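Local coordinates for protein transketolase (Campylobacter jejuni, PDB 3L84) that belongs to the transketolase family of thiamine diphosphate-dependent enzymes, with two domains of thiamine diphosphate-binding type followed by a C-terminal domain, at residues G511-N515 with G516-L520; L83-E86 with D87-F91. One frame throughout, in Å; residues are numbered along the deposited sequence.

Overall arrangement
Both contacts are local, and they sit at far-apart places in the chain. Interaction 2 (83-91) belongs to the N-terminal thiamine diphosphate-binding domain. It is the capped start of the short helix 85-88 and the turn after it. Interaction 1 (511-520) is a 3-10 turn followed by a tight turn. It leads into strand 518-521, an outermost strand of the mixed sheet of the C-terminal domain. Their centres are 46 Å apart and their nearest atoms about 36 Å, so they do not touch. Their centres lie about 29 Å (interaction 1) and about 27 Å (interaction 2) from the centre of the chain. No other protein chain of the assembly touches either one.

Interaction 1. Residues G511-N515 with G516-L520; sequences GDVKN and GAYLL
G516 follows directly on the 3-10 turn 513-515, and its N donates to V513 O at 2.8 Å. The bond is fairly straight (159°), but the donor stands above the carbonyl plane, 53° out of it. G516 has positive phi and turns the chain sharply. A517 N then reaches back to N515 O at 3.0 Å, a weak bond that closes a classic gamma turn about G516. Y518 begins the strand and carries the side-chain contact. Its CB lies 3.4 Å from D512 N and also packs on the carbonyl carbon of G511. The ring carbon CG sits between the backbone N and the carbonyl carbon (chi1 65°), which brings CD2 to 3.5 Å from D512 C. Farther out, Y518 CE2 touches V513 CG2 at 3.9 Å; these two side chains lie side by side and point the same way. The turn facing the ring is braced by the N515 amide. N515 OD1 takes D512 N at 2.9 Å on an in-plane lone pair, and K514 NZ at 2.8 Å from a tilted position. D512 OD1 accepts from V513 N and forms a salt bridge with K481, while Y518 OH bonds E478; both partners are on helix 476-488. Strand 518-521 runs antiparallel to strand 554-558, and helix 570-576 touches it through Y572 and L576.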
loop_
_atom_site.group_PDB
_atom_site.type_symbol
_atom_site.label_atom_id
_atom_site.label_comp_id
_atom_site.label_asym_id
_atom_site.label_seq_id
_atom_site.Cartn_x
_atom_site.Cartn_y
_atom_site.Cartn_z
ATOM N N GLY A 511 32.488 -0.556 18.935
ATOM C CA GLY A 511 31.687 -0.797 17.757
ATOM C C GLY A 511 31.317 0.459 17.002
ATOM O O GLY A 511 31.729 1.576 17.382
ATOM N N ASP A 512 30.568 0.333 15.909
ATOM C CA ASP A 512 30.153 1.512 15.173
ATOM C C ASP A 512 28.858 1.184 14.418
ATOM O O ASP A 512 28.307 0.086 14.522
ATOM C CB ASP A 512 31.285 2.021 14.232
ATOM C CG ASP A 512 31.281 3.542 14.062
ATOM O OD1 ASP A 512 30.244 4.190 14.171
ATOM O OD2 ASP A 512 32.408 4.071 13.841
ATOM N N VAL A 513 28.419 2.109 13.588
ATOM C CA VAL A 513 27.191 1.964 12.825
ATOM C C VAL A 513 27.232 0.724 11.945
ATOM O O VAL A 513 26.200 0.055 11.796
ATOM C CB VAL A 513 26.935 3.248 11.999
ATOM C CG1 VAL A 513 25.720 3.101 11.074
ATOM C CG2 VAL A 513 26.719 4.477 12.932
ATOM N N LYS A 514 28.408 0.358 11.419
ATOM C CA LYS A 514 28.584 -0.855 10.607
ATOM C C LYS A 514 28.130 -2.133 11.295
ATOM O O LYS A 514 27.811 -3.125 10.613
ATOM C CB LYS A 514 30.060 -0.994 10.160
ATOM C CG LYS A 514 31.026 -1.282 11.285
ATOM C CD LYS A 514 32.480 -1.400 10.854
ATOM C CE LYS A 514 33.400 -1.289 12.039
ATOM N NZ LYS A 514 33.050 -2.109 13.228
ATOM N N ASN A 515 28.144 -2.150 12.630
ATOM C CA ASN A 515 27.682 -3.293 13.434
ATOM C C ASN A 515 26.201 -3.278 13.723
ATOM O O ASN A 515 25.721 -4.170 14.404
ATOM C CB ASN A 515 28.453 -3.323 14.759
ATOM C CG ASN A 515 29.946 -3.377 14.560
ATOM O OD1 ASN A 515 30.667 -2.366 14.726
ATOM N ND2 ASN A 515 30.429 -4.535 14.168
ATOM N N GLY A 516 25.481 -2.254 13.255
ATOM C CA GLY A 516 24.042 -2.110 13.494
ATOM C C GLY A 516 23.681 -1.489 14.827
ATOM O O GLY A 516 22.807 -0.638 14.900
ATOM N N ALA A 517 24.325 -1.966 15.868
ATOM C CA ALA A 517 24.232 -1.357 17.196
ATOM C C ALA A 517 25.632 -1.231 17.735
ATOM O O ALA A 517 26.497 -2.060 17.396
ATOM C CB ALA A 517 23.372 -2.209 18.145
ATOM N N TYR A 518 25.888 -0.221 18.571
ATOM C CA TYR A 518 27.218 -0.028 19.159
ATOM C C TYR A 518 27.067 0.677 20.500
ATOM O O TYR A 518 25.997 1.232 20.807
ATOM C CB TYR A 518 28.128 0.757 18.193
ATOM C CG TYR A 518 27.695 2.168 17.925
ATOM C CD1 TYR A 518 28.255 3.213 18.624
ATOM C CD2 TYR A 518 26.752 2.475 16.954
ATOM C CE1 TYR A 518 27.855 4.526 18.408
ATOM C CE2 TYR A 518 26.366 3.765 16.738
ATOM C CZ TYR A 518 26.935 4.801 17.437
ATOM O OH TYR A 518 26.590 6.114 17.236
ATOM N N LEU A 519 28.138 0.668 21.282
ATOM C CA LEU A 519 28.100 1.306 22.604
ATOM C C LEU A 519 28.454 2.794 22.543
ATOM O O LEU A 519 29.489 3.156 21.997
ATOM C CB LEU A 519 29.063 0.600 23.575
ATOM C CG LEU A 519 28.594 -0.726 24.161
ATOM C CD1 LEU A 519 29.749 -1.451 24.801
ATOM C CD2 LEU A 519 27.470 -0.484 25.183
ATOM N N LEU A 520 27.597 3.636 23.122
ATOM C CA LEU A 520 27.869 5.063 23.378
ATOM C C LEU A 520 28.380 5.273 24.796
ATOM O O LEU A 520 29.033 6.276 25.083
ATOM C CB LEU A 520 26.591 5.924 23.225
ATOM C CG LEU A 520 26.137 6.075 21.816
ATOM C CD1 LEU A 520 24.774 6.725 21.799
ATOM C CD2 LEU A 520 27.134 6.914 21.020
#

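Interaction 2. Residues L83-E86 with D87-F91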
loop_
_atom_site.group_PDB
_atom_site.type_symbol
_atom_site.label_atom_id
_atom_site.label_comp_id
_atom_site.label_asym_id
_atom_site.label_seq_id
_atom_site.Cartn_x
_atom_site.Cartn_y
_atom_site.Cartn_z
ATOM N N LEU A 83 18.561 -20.083 -21.377
ATOM C CA LEU A 83 17.435 -20.771 -20.734
ATOM C C LEU A 83 17.187 -21.961 -21.627
ATOM O O LEU A 83 16.955 -21.761 -22.832
ATOM C CB LEU A 83 16.226 -19.854 -20.681
ATOM C CG LEU A 83 15.087 -20.227 -19.780
ATOM C CD1 LEU A 83 15.498 -20.333 -18.292
ATOM C CD2 LEU A 83 13.867 -19.284 -19.894
ATOM N N SER A 84 17.340 -23.172 -21.082
ATOM C CA SER A 84 17.324 -24.395 -21.867
ATOM C C SER A 84 15.947 -25.041 -21.934
ATOM O O SER A 84 15.027 -24.703 -21.186
ATOM C CB SER A 84 18.308 -25.394 -21.284
ATOM O OG SER A 84 17.844 -25.877 -20.049
ATOM N N LEU A 85 15.814 -26.025 -22.807
ATOM C CA LEU A 85 14.612 -26.829 -22.853
ATOM C C LEU A 85 14.388 -27.554 -21.527
ATOM O O LEU A 85 13.265 -27.601 -21.028
ATOM C CB LEU A 85 14.661 -27.818 -24.019
ATOM C CG LEU A 85 13.322 -28.474 -24.381
ATOM C CD1 LEU A 85 12.320 -27.451 -24.937
ATOM C CD2 LEU A 85 13.574 -29.608 -25.391
ATOM N N GLU A 86 15.439 -28.082 -20.925
ATOM C CA GLU A 86 15.308 -28.694 -19.621
ATOM C C GLU A 86 14.767 -27.697 -18.580
ATOM O O GLU A 86 13.965 -28.050 -17.727
ATOM C CB GLU A 86 16.632 -29.283 -19.135
ATOM C CG GLU A 86 16.464 -30.302 -18.032
ATOM C CD GLU A 86 15.651 -31.557 -18.435
ATOM O OE1 GLU A 86 15.501 -31.894 -19.639
ATOM O OE2 GLU A 86 15.139 -32.206 -17.507
ATOM N N ASP A 87 15.239 -26.456 -18.636
ATOM C CA ASP A 87 14.705 -25.446 -17.718
ATOM C C ASP A 87 13.179 -25.280 -17.888
ATOM O O ASP A 87 12.443 -25.161 -16.918
ATOM C CB ASP A 87 15.389 -24.091 -17.956
ATOM C CG ASP A 87 16.845 -24.074 -17.565
ATOM O OD1 ASP A 87 17.255 -24.770 -16.587
ATOM O OD2 ASP A 87 17.616 -23.310 -18.216
ATOM N N LEU A 88 12.722 -25.285 -19.128
ATOM C CA LEU A 88 11.275 -25.204 -19.375
ATOM C C LEU A 88 10.535 -26.397 -18.760
ATOM O O LEU A 88 9.445 -26.240 -18.233
ATOM C CB LEU A 88 10.966 -25.094 -20.877
ATOM C CG LEU A 88 11.645 -23.970 -21.681
ATOM C CD1 LEU A 88 11.080 -23.932 -23.105
ATOM C CD2 LEU A 88 11.446 -22.619 -20.989
ATOM N N LYS A 89 11.155 -27.572 -18.812
ATOM C CA LYS A 89 10.605 -28.768 -18.196
ATOM C C LYS A 89 10.619 -28.762 -16.672
ATOM O O LYS A 89 10.103 -29.667 -16.057
ATOM C CB LYS A 89 11.358 -30.002 -18.723
ATOM C CG LYS A 89 11.029 -30.301 -20.161
ATOM C CD LYS A 89 11.890 -31.418 -20.758
ATOM C CE LYS A 89 11.592 -31.581 -22.265
ATOM N NZ LYS A 89 12.405 -32.643 -22.931
ATOM N N ASN A 90 11.248 -27.756 -16.082
ATOM C CA ASN A 90 11.349 -27.559 -14.640
ATOM C C ASN A 90 10.496 -26.364 -14.179
ATOM O O ASN A 90 10.682 -25.859 -13.060
ATOM C CB ASN A 90 12.814 -27.322 -14.250
ATOM C CG ASN A 90 13.675 -28.537 -14.479
ATOM O OD1 ASN A 90 13.165 -29.664 -14.544
ATOM N ND2 ASN A 90 14.967 -28.327 -14.618
ATOM N N PHE A 91 9.580 -25.893 -15.021
ATOM C CA PHE A 91 8.718 -24.799 -14.671
ATOM C C PHE A 91 8.053 -25.020 -13.309
ATOM O O PHE A 91 7.519 -26.078 -13.017
ATOM C CB PHE A 91 7.668 -24.665 -15.775
ATOM C CG PHE A 91 6.669 -23.542 -15.611
ATOM C CD1 PHE A 91 7.072 -22.204 -15.577
ATOM C CD2 PHE A 91 5.302 -23.797 -15.558
ATOM C CE1 PHE A 91 6.139 -21.178 -15.530
ATOM C CE2 PHE A 91 4.377 -22.775 -15.517
ATOM C CZ PHE A 91 4.796 -21.472 -15.508
HETATM O O HOH W 1 15.001 -31.602 -22.255
#
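S84 and D87 meet at the flat carboxylate of D87. S84 OG lies over one face, 3.2 Å from D87 CG. S84 N approaches from the same side of the plane and donates to D87 OD2 at 2.9 Å. That bond is nearly straight, but it meets the anti side of the oxygen, 34° out of the carboxylate plane. L83 CD1 is on the other side of the plane, 3.7 Å from D87 OD2. In return, D87 N donates to S84 OG at 3.0 Å. These reciprocal bonds make a capping box, with S84 as the N-cap of helix 85-88. S84 OG stands between its backbone N and carbonyl carbon (chi1 70°), which turns it toward D87 N. The helix end would probably favour a charged D87. L88 N donates to S84 O at 3.1 Å, and K89 N bonds L85 O one step on. On the outer side, E86 is bent at chi2 while K89 is extended. One water joins them, donating to E86 OE1 at 2.7 Å and accepting from K89 NZ at 2.9 Å. L85 and L88 cross at about a right angle, CD1 to CD1 4.2 Å. A type I turn, 88-91, ends the segment. L88 packs on Y73 and H77 of helix 69-79 and on M20 of helix 3-24, and F91 also rests on helix 3-24. T98 OG1 bonds D87 O, tying this short helix to a loop.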